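Putative uncharacterized protein (Bacillus anthracis, PDB 3LNO) is of unknown function but, as a DUF59 domain of the NifU clan, probably takes part in iron-sulfur cluster assembly. Local coordinates at residues V27-N31 with L32-Y36. Residues are numbered along the deposited sequence; the frame is centred on the assembly and turned at random.
Sequences VDIVN and LGLVY
I29 meets L34 and V35 as the chain runs through one short helical turn, 29-32, and out into strand 35-40. Followed outward, its side chain divides its contacts between the two. CB lies 4.2 Å from L34 CD1, and the branch CG2 touches the same methyl, the two side chains crossing at about a right angle. CG1 is set between the backbone N and the carbonyl carbon (chi1 63°), and this rotation lays it against V35 CG2 at 3.7 Å. The extended chi2 (174°) carries the tip CD1 past CG1 and keeps it against the same V35 methyl. A second apolar contact joins V27 and L32: L32 CG lies 3.7 Å from V27 CG1, and CD2 also touches V27 CG1, the two side chains crossing at a slant.

The turn is closed at both ends. D28 is the N-cap: its OD1 accepts from N31 N at 2.6 Å, met from above the carboxylate plane, and L32 N bonds D28 O at 3.0 Å. At the far end G33, with positive phi, forms a Schellman motif. G33 N bonds V30 O at 2.9 Å from well above the carbonyl plane, whereas L34 N approaches I29 O nearly end-on, with a C=O...N angle of 167°. A water donating to V30 O and accepting from V35 N ties the helix end to the start of the strand.

Beyond the turn, I29 and L34 rest on M50 of strand 46-50, and V30 and V35 both pack on Y14 of helix 3-16. L32 O accepts from W91 NE1. In chain order the turn leads from strand 27-28, paired with 21-22, into edge strand 35-40 of the three-stranded sheet, against helix 3-16 and beside the loop carrying W91.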
loop_
_atom_site.group_PDB
_atom_site.type_symbol
_atom_site.label_atom_id
_atom_site.label_comp_id
_atom_site.label_asym_id
_atom_site.label_seq_id
_atom_site.Cartn_x
_atom_site.Cartn_y
_atom_site.Cartn_z
ATOM N N VAL A 27 5.433 -10.434 3.692
ATOM C CA VAL A 27 3.990 -10.273 3.505
ATOM C C VAL A 27 3.756 -8.953 2.789
ATOM O O VAL A 27 4.499 -7.994 3.023
ATOM C CB VAL A 27 3.240 -10.329 4.871
ATOM C CG1 VAL A 27 1.788 -9.879 4.751
ATOM C CG2 VAL A 27 3.280 -11.750 5.409
ATOM N N ASP A 28 2.768 -8.891 1.898
ATOM C CA ASP A 28 2.546 -7.659 1.134
ATOM C C ASP A 28 1.934 -6.572 1.996
ATOM O O ASP A 28 1.302 -6.861 3.012
ATOM C CB ASP A 28 1.674 -7.900 -0.084
ATOM C CG ASP A 28 0.237 -8.230 0.283
ATOM O OD1 ASP A 28 -0.525 -7.296 0.653
ATOM O OD2 ASP A 28 -0.135 -9.429 0.187
ATOM N N ILE A 29 2.091 -5.322 1.577
ATOM C CA ILE A 29 1.714 -4.203 2.436
ATOM C C ILE A 29 0.204 -4.092 2.646
ATOM O O ILE A 29 -0.266 -3.533 3.639
ATOM C CB ILE A 29 2.317 -2.880 1.909
ATOM C CG1 ILE A 29 1.758 -2.536 0.527
ATOM C CG2 ILE A 29 3.816 -3.014 1.813
ATOM C CD1 ILE A 29 2.205 -1.161 -0.007
ATOM N N VAL A 30 -0.558 -4.571 1.677
ATOM C CA VAL A 30 -2.003 -4.623 1.787
ATOM C C VAL A 30 -2.410 -5.592 2.913
ATOM O O VAL A 30 -3.091 -5.196 3.880
ATOM C CB VAL A 30 -2.644 -5.004 0.421
ATOM C CG1 VAL A 30 -4.091 -5.445 0.589
ATOM C CG2 VAL A 30 -2.578 -3.810 -0.518
ATOM N N ASN A 31 -1.959 -6.845 2.819
ATOM C CA ASN A 31 -2.276 -7.821 3.863
ATOM C C ASN A 31 -1.696 -7.454 5.233
ATOM O O ASN A 31 -2.265 -7.805 6.257
ATOM C CB ASN A 31 -1.922 -9.252 3.431
ATOM C CG ASN A 31 -2.939 -9.827 2.452
ATOM O OD1 ASN A 31 -2.674 -9.893 1.254
ATOM N ND2 ASN A 31 -4.120 -10.227 2.958
ATOM N N LEU A 32 -0.607 -6.687 5.256
ATOM C CA LEU A 32 -0.108 -6.219 6.543
ATOM C C LEU A 32 -0.983 -5.152 7.201
ATOM O O LEU A 32 -0.879 -4.929 8.398
ATOM C CB LEU A 32 1.308 -5.672 6.433
ATOM C CG LEU A 32 2.421 -6.713 6.502
ATOM C CD1 LEU A 32 3.767 -6.010 6.402
ATOM C CD2 LEU A 32 2.330 -7.547 7.783
ATOM N N GLY A 33 -1.821 -4.487 6.422
ATOM C CA GLY A 33 -2.598 -3.379 6.953
ATOM C C GLY A 33 -1.837 -2.064 6.937
ATOM O O GLY A 33 -2.189 -1.138 7.685
ATOM N N LEU A 34 -0.778 -1.971 6.128
ATOM C CA LEU A 34 0.012 -0.729 6.088
ATOM C C LEU A 34 -0.594 0.373 5.245
ATOM O O LEU A 34 -0.236 1.535 5.427
ATOM C CB LEU A 34 1.445 -0.956 5.594
ATOM C CG LEU A 34 2.300 -1.915 6.421
ATOM C CD1 LEU A 34 3.648 -2.025 5.770
ATOM C CD2 LEU A 34 2.414 -1.395 7.869
ATOM N N VAL A 35 -1.480 0.017 4.316
ATOM C CA VAL A 35 -2.070 0.996 3.415
ATOM C C VAL A 35 -3.371 1.564 3.997
ATOM O O VAL A 35 -4.385 0.846 4.131
ATOM C CB VAL A 35 -2.326 0.421 2.018
ATOM C CG1 VAL A 35 -2.740 1.533 1.071
ATOM C CG2 VAL A 35 -1.075 -0.277 1.471
ATOM N N TYR A 36 -3.327 2.854 4.344
ATOM C CA TYR A 36 -4.463 3.549 4.984
ATOM C C TYR A 36 -5.443 4.185 4.004
ATOM O O TYR A 36 -6.625 4.298 4.275
ATOM C CB TYR A 36 -3.942 4.655 5.914
ATOM C CG TYR A 36 -3.297 4.149 7.162
ATOM C CD1 TYR A 36 -3.315 2.795 7.464
ATOM C CD2 TYR A 36 -2.659 5.029 8.050
ATOM C CE1 TYR A 36 -2.727 2.305 8.621
ATOM C CE2 TYR A 36 -2.079 4.562 9.212
ATOM C CZ TYR A 36 -2.138 3.188 9.488
ATOM O OH TYR A 36 -1.606 2.696 10.624
HETATM O O HOH W 1 -3.468 -2.310 3.997
#